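Local coordinates for Two-component system response regulator/GGDEF domain protein (Aeromonas salmonicida, PDB 3LUF) that probably makes cyclic di-GMP from two GTP molecules under the control of two receiver domains, the part of the protein present in this structure, at residues R158-T163 / I185-M190; R189-R194 / L200-I205. One frame throughout, in Å; residues are numbered along the deposited sequence.

Interaction 1: R158-T163 / I185-M190. Unlike the reference sequence in segment 158-163: Ala162 (reference Thr). With DMS (dimethyl sulfoxide), chain I.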
loop_
_atom_site.group_PDB
_atom_site.type_symbol
_atom_site.label_atom_id
_atom_site.label_comp_id
_atom_site.label_asym_id
_atom_site.label_seq_id
_atom_site.Cartn_x
_atom_site.Cartn_y
_atom_site.Cartn_z
ATOM N N ARG B 158 -11.850 -22.054 -8.665
ATOM C CA ARG B 158 -13.229 -22.451 -8.917
ATOM C C ARG B 158 -14.165 -22.072 -7.746
ATOM O O ARG B 158 -15.210 -21.450 -7.951
ATOM C CB ARG B 158 -13.232 -23.944 -9.258
ATOM C CG ARG B 158 -14.525 -24.594 -9.537
ATOM C CD ARG B 158 -14.222 -26.089 -9.869
ATOM N NE ARG B 158 -13.296 -26.228 -11.008
ATOM C CZ ARG B 158 -13.705 -26.283 -12.274
ATOM N NH1 ARG B 158 -15.003 -26.242 -12.526
ATOM N NH2 ARG B 158 -12.849 -26.409 -13.277
ATOM N N GLU B 159 -13.773 -22.406 -6.516
ATOM C CA GLU B 159 -14.558 -22.046 -5.347
ATOM C C GLU B 159 -14.637 -20.525 -5.140
ATOM O O GLU B 159 -15.692 -20.029 -4.780
ATOM C CB GLU B 159 -14.016 -22.725 -4.079
ATOM C CG GLU B 159 -14.809 -22.364 -2.833
ATOM C CD GLU B 159 -14.494 -23.243 -1.629
ATOM O OE1 GLU B 159 -13.317 -23.651 -1.451
ATOM O OE2 GLU B 159 -15.450 -23.512 -0.863
ATOM N N ALA B 160 -13.534 -19.812 -5.379
ATOM C CA ALA B 160 -13.494 -18.343 -5.245
ATOM C C ALA B 160 -14.558 -17.715 -6.113
ATOM O O ALA B 160 -15.281 -16.858 -5.669
ATOM C CB ALA B 160 -12.089 -17.787 -5.588
ATOM N N LEU B 161 -14.645 -18.141 -7.375
ATOM C CA LEU B 161 -15.633 -17.587 -8.290
ATOM C C LEU B 161 -17.040 -17.848 -7.811
ATOM O O LEU B 161 -17.865 -16.950 -7.830
ATOM C CB LEU B 161 -15.450 -18.156 -9.690
ATOM C CG LEU B 161 -14.130 -17.774 -10.377
ATOM C CD1 LEU B 161 -13.704 -18.790 -11.424
ATOM C CD2 LEU B 161 -14.132 -16.301 -10.985
ATOM N N ALA B 162 -17.288 -19.082 -7.356
ATOM C CA ALA B 162 -18.606 -19.468 -6.845
ATOM C C ALA B 162 -19.012 -18.619 -5.651
ATOM O O ALA B 162 -20.142 -18.157 -5.565
ATOM C CB ALA B 162 -18.596 -20.976 -6.469
ATOM N N THR B 163 -18.056 -18.408 -4.750
ATOM C CA THR B 163 -18.240 -17.592 -3.552
ATOM C C THR B 163 -18.572 -16.144 -3.895
ATOM O O THR B 163 -19.494 -15.556 -3.341
ATOM C CB THR B 163 -17.027 -17.757 -2.602
ATOM O OG1 THR B 163 -17.017 -19.104 -2.155
ATOM C CG2 THR B 163 -17.138 -16.861 -1.367
ATOM N N ILE B 185 -2.794 -15.651 -10.955
ATOM C CA ILE B 185 -2.797 -14.591 -11.952
ATOM C C ILE B 185 -3.932 -14.824 -12.951
ATOM O O ILE B 185 -4.605 -13.861 -13.362
ATOM C CB ILE B 185 -1.413 -14.430 -12.635
ATOM C CG1 ILE B 185 -0.418 -13.872 -11.634
ATOM C CG2 ILE B 185 -1.496 -13.445 -13.779
ATOM C CD1 ILE B 185 1.019 -14.178 -11.951
ATOM N N SER B 186 -4.170 -16.085 -13.295
ATOM C CA SER B 186 -5.312 -16.449 -14.120
ATOM C C SER B 186 -6.640 -16.070 -13.479
ATOM O O SER B 186 -7.537 -15.584 -14.149
ATOM C CB SER B 186 -5.318 -17.948 -14.396
ATOM O OG SER B 186 -4.267 -18.262 -15.253
ATOM N N LEU B 187 -6.756 -16.291 -12.177
ATOM C CA LEU B 187 -7.963 -15.886 -11.474
ATOM C C LEU B 187 -8.093 -14.364 -11.537
ATOM O O LEU B 187 -9.168 -13.829 -11.762
ATOM C CB LEU B 187 -7.965 -16.367 -10.012
ATOM C CG LEU B 187 -9.123 -15.895 -9.128
ATOM C CD1 LEU B 187 -10.503 -16.347 -9.648
ATOM C CD2 LEU B 187 -8.873 -16.439 -7.713
ATOM N N VAL B 188 -6.999 -13.661 -11.294
ATOM C CA VAL B 188 -7.082 -12.196 -11.373
ATOM C C VAL B 188 -7.524 -11.728 -12.784
ATOM O O VAL B 188 -8.372 -10.854 -12.917
ATOM C CB VAL B 188 -5.749 -11.575 -10.945
ATOM C CG1 VAL B 188 -5.746 -10.118 -11.216
ATOM C CG2 VAL B 188 -5.555 -11.840 -9.440
ATOM N N ARG B 189 -6.954 -12.318 -13.826
ATOM C CA ARG B 189 -7.402 -11.990 -15.194
ATOM C C ARG B 189 -8.923 -12.200 -15.376
ATOM O O ARG B 189 -9.584 -11.327 -15.943
ATOM C CB ARG B 189 -6.612 -12.783 -16.254
ATOM C CG ARG B 189 -5.112 -12.474 -16.303
ATOM C CD ARG B 189 -4.460 -12.916 -17.669
ATOM N NE ARG B 189 -4.775 -14.310 -17.985
ATOM C CZ ARG B 189 -4.141 -15.366 -17.475
ATOM N NH1 ARG B 189 -3.114 -15.209 -16.621
ATOM N NH2 ARG B 189 -4.541 -16.589 -17.815
HETATM N N MSE B 190 -9.476 -13.321 -14.887
HETATM C CA MSE B 190 -10.901 -13.572 -14.992
HETATM C C MSE B 190 -11.715 -12.495 -14.273
HETATM O O MSE B 190 -12.733 -11.991 -14.782
HETATM C CB MSE B 190 -11.238 -14.965 -14.438
HETATM C CG MSE B 190 -10.743 -16.048 -15.368
HETATM SE SE MSE B 190 -11.399 -17.766 -14.716
HETATM C CE MSE B 190 -13.263 -17.475 -14.876
HETATM S S DMS I . -2.808 -21.962 -15.272
HETATM O O DMS I . -3.693 -20.699 -14.348
HETATM C C1 DMS I . -1.486 -21.221 -16.280
HETATM C C2 DMS I . -1.796 -22.947 -14.127
#
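In the second receiver domain, a CheY-like (beta/alpha)5 fold, helices 157-166 and 184-194 lie next to each other on one face of the parallel sheet. Leu161 and Ala160 on the first helix meet Leu187 and selenomethionine Met190 on the second. The axes of the two segments run nearly parallel, at 27°, and come no closer than 11.2 Å. At that spacing the backbones do not touch, and side chains alone bridge the gap. The contact is wholly apolar, with no hydrogen bond across it.

Leu187 reaches over with both branches. Its CG stands anti to the backbone N (chi1 175°), which carries the two methyls toward helix 157-166. CD2 meets Ala160 CB at 4.1 Å. The two leucines pass each other pointing opposite ways, and Leu187 CD1 lies against the branch end of Leu161, 3.9 Å from its CD2. On the sheet side, Ala160 and Leu187 both rest on Val130 of strand 126-130, and Ala160 also touches Leu128. This buried side of the contact ties both helices to strand 126-130. The side chain of Leu187 is about 8 Å from that of Asp176, a magnesium ligand, so the packing lies near the metal site without being part of it.

Toward the surface, Ser186 takes no part in the helix packing. Its OG donates a hydrogen bond of 2.7 Å to O of a dimethyl sulfoxide molecule, probably from the crystallisation liquor, which Asp183 N also binds. Met190 lies on the exposed side. Its chain runs extended to SE and then bends at chi3 (62°), and it lies roughly perpendicular to Leu161. The terminal methyl CE of Met190 meets Leu161 CD1 at 3.7 Å, with SE slightly farther from the same methyl.

Interaction 2: R189-R194 / L200-I205; sequences RMLRER and LAIIGI
Arg192 reaches from helix 184-194 to the start of strand 201-207, where it binds the carbonyl of Leu200, just before the strand, and packs on Ile202. From CB the chain goes to CG, which stands beside the backbone N (chi1 -82°). The chain bends at chi2 (-75°), which turns the guanidinium toward the strand. NE hydrogen-bonds to Gly221 O, outside the two segments. CZ lies 3.6 Å from Ile202 CD1, which lies over the outer part of one face of the guanidinium. Both terminal nitrogens bind one oxygen. NH1 donates to Leu200 O at 3.0 Å, and NH2 donates to the same Leu200 O at 2.9 Å. The oxygen lies in the guanidinium plane, and both donors lie in its carbonyl plane. The bonds are moderately bent, as expected when one atom takes two N-H groups. NH1 also donates to Tyr195 O. Together with Gly221 O these bonds fix the rotation of the buried group. His107 of the second subunit packs against Arg192.

Beside this polar end, Leu191 points at the sheet. Its CD1 touches Leu200 CD2 at 4.0 Å and Ile202 CD1, also at 4.0 Å. Ile202 CD1 therefore fits between the leucine and the guanidinium. Leu191 also packs on Leu161 and Leu164 of helix 157-166.

The helix and strand segments run nearly antiparallel, at 162°. This is the return half of a beta-alpha-beta crossover, strand 172-176, helix 184-194, strand 201-207, typical of the receiver fold.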
loop_
_atom_site.group_PDB
_atom_site.type_symbol
_atom_site.label_atom_id
_atom_site.label_comp_id
_atom_site.label_asym_id
_atom_site.label_seq_id
_atom_site.Cartn_x
_atom_site.Cartn_y
_atom_site.Cartn_z
ATOM N N ARG B 189 -6.954 -12.318 -13.826
ATOM C CA ARG B 189 -7.402 -11.990 -15.194
ATOM C C ARG B 189 -8.923 -12.200 -15.376
ATOM O O ARG B 189 -9.584 -11.327 -15.943
ATOM C CB ARG B 189 -6.612 -12.783 -16.254
ATOM C CG ARG B 189 -5.112 -12.474 -16.303
ATOM C CD ARG B 189 -4.460 -12.916 -17.669
ATOM N NE ARG B 189 -4.775 -14.310 -17.985
ATOM C CZ ARG B 189 -4.141 -15.366 -17.475
ATOM N NH1 ARG B 189 -3.114 -15.209 -16.621
ATOM N NH2 ARG B 189 -4.541 -16.589 -17.815
HETATM N N MSE B 190 -9.476 -13.321 -14.887
HETATM C CA MSE B 190 -10.901 -13.572 -14.992
HETATM C C MSE B 190 -11.715 -12.495 -14.273
HETATM O O MSE B 190 -12.733 -11.991 -14.782
HETATM C CB MSE B 190 -11.238 -14.965 -14.438
HETATM C CG MSE B 190 -10.743 -16.048 -15.368
HETATM SE SE MSE B 190 -11.399 -17.766 -14.716
HETATM C CE MSE B 190 -13.263 -17.475 -14.876
ATOM N N LEU B 191 -11.271 -12.156 -13.057
ATOM C CA LEU B 191 -11.982 -11.202 -12.240
ATOM C C LEU B 191 -11.993 -9.839 -12.921
ATOM O O LEU B 191 -13.010 -9.138 -12.953
ATOM C CB LEU B 191 -11.372 -11.111 -10.805
ATOM C CG LEU B 191 -11.589 -12.375 -9.965
ATOM C CD1 LEU B 191 -10.942 -12.181 -8.583
ATOM C CD2 LEU B 191 -13.083 -12.711 -9.795
ATOM N N ARG B 192 -10.844 -9.449 -13.448
ATOM C CA ARG B 192 -10.734 -8.100 -14.013
ATOM C C ARG B 192 -11.442 -7.982 -15.353
ATOM O O ARG B 192 -11.716 -6.864 -15.791
ATOM C CB ARG B 192 -9.281 -7.709 -14.166
ATOM C CG ARG B 192 -8.644 -7.198 -12.895
ATOM C CD ARG B 192 -9.075 -5.773 -12.547
ATOM N NE ARG B 192 -8.582 -5.455 -11.194
ATOM C CZ ARG B 192 -9.315 -5.539 -10.078
ATOM N NH1 ARG B 192 -10.588 -5.891 -10.145
ATOM N NH2 ARG B 192 -8.774 -5.250 -8.897
ATOM N N GLU B 193 -11.743 -9.107 -16.004
ATOM C CA GLU B 193 -12.617 -9.026 -17.196
ATOM C C GLU B 193 -14.049 -8.581 -16.874
ATOM O O GLU B 193 -14.750 -8.060 -17.764
ATOM C CB GLU B 193 -12.635 -10.376 -17.925
ATOM C CG GLU B 193 -11.290 -10.709 -18.577
ATOM C CD GLU B 193 -11.423 -11.801 -19.615
ATOM O OE1 GLU B 193 -11.928 -12.863 -19.262
ATOM O OE2 GLU B 193 -10.991 -11.592 -20.778
ATOM N N ARG B 194 -14.444 -8.746 -15.606
ATOM C CA ARG B 194 -15.776 -8.362 -15.102
ATOM C C ARG B 194 -15.762 -7.140 -14.182
ATOM O O ARG B 194 -16.694 -6.320 -14.222
ATOM C CB ARG B 194 -16.423 -9.512 -14.312
ATOM C CG ARG B 194 -16.826 -10.704 -15.065
ATOM C CD ARG B 194 -17.539 -11.678 -14.111
ATOM N NE ARG B 194 -18.974 -11.441 -13.984
ATOM C CZ ARG B 194 -19.756 -12.109 -13.136
ATOM N NH1 ARG B 194 -19.228 -12.996 -12.299
ATOM N NH2 ARG B 194 -21.061 -11.859 -13.088
ATOM N N LEU B 200 -13.848 -4.210 -7.086
ATOM C CA LEU B 200 -13.343 -5.370 -6.374
ATOM C C LEU B 200 -11.833 -5.226 -6.231
ATOM O O LEU B 200 -11.123 -5.409 -7.228
ATOM C CB LEU B 200 -13.696 -6.661 -7.163
ATOM C CG LEU B 200 -13.317 -7.985 -6.491
ATOM C CD1 LEU B 200 -14.104 -8.146 -5.155
ATOM C CD2 LEU B 200 -13.451 -9.233 -7.393
ATOM N N ALA B 201 -11.339 -4.953 -5.021
ATOM C CA ALA B 201 -9.875 -4.792 -4.820
ATOM C C ALA B 201 -9.235 -6.179 -4.761
ATOM O O ALA B 201 -9.835 -7.113 -4.236
ATOM C CB ALA B 201 -9.579 -4.018 -3.559
ATOM N N ILE B 202 -8.056 -6.326 -5.340
ATOM C CA ILE B 202 -7.373 -7.606 -5.281
ATOM C C ILE B 202 -5.973 -7.365 -4.791
ATOM O O ILE B 202 -5.274 -6.486 -5.316
ATOM C CB ILE B 202 -7.305 -8.240 -6.672
ATOM C CG1 ILE B 202 -8.722 -8.545 -7.181
ATOM C CG2 ILE B 202 -6.330 -9.451 -6.693
ATOM C CD1 ILE B 202 -8.717 -8.809 -8.700
ATOM N N ILE B 203 -5.579 -8.101 -3.749
ATOM C CA ILE B 203 -4.166 -8.141 -3.343
ATOM C C ILE B 203 -3.587 -9.478 -3.777
ATOM O O ILE B 203 -4.061 -10.558 -3.344
ATOM C CB ILE B 203 -3.978 -7.996 -1.810
ATOM C CG1 ILE B 203 -4.678 -6.705 -1.319
ATOM C CG2 ILE B 203 -2.484 -8.015 -1.466
ATOM C CD1 ILE B 203 -4.799 -6.577 0.254
ATOM N N GLY B 204 -2.571 -9.407 -4.613
ATOM C CA GLY B 204 -1.945 -10.629 -5.137
ATOM C C GLY B 204 -0.855 -11.081 -4.177
ATOM O O GLY B 204 0.071 -10.310 -3.897
ATOM N N ILE B 205 -0.957 -12.305 -3.662
ATOM C CA ILE B 205 0.059 -12.880 -2.784
ATOM C C ILE B 205 0.985 -13.811 -3.560
ATOM O O ILE B 205 0.531 -14.655 -4.332
ATOM C CB ILE B 205 -0.562 -13.620 -1.575
ATOM C CG1 ILE B 205 -1.511 -12.680 -0.818
ATOM C CG2 ILE B 205 0.583 -14.101 -0.631
ATOM C CD1 ILE B 205 -2.430 -13.371 0.233
#

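Both interactions lie in the second receiver domain, with centres about 8 Å apart. They share helix 184-194 and its residues Arg189 and Met190. Along the chain, 158-163 comes first, then the overlapping segments 185-190 and 189-194, then 200-205. Interaction 1 joins this helix to the neighbouring helix 157-166. Interaction 2 joins its C-terminal part to strand 201-207 of the sheet. The two are continuous: Val188 CG2 packs on Ile202 CG2 at 3.7 Å, and Leu161 CD2 on Leu191 CD2 at 3.9 Å. Helix 184-194 is thus held both by a helix and by the sheet that carries the magnesium ligand Asp176.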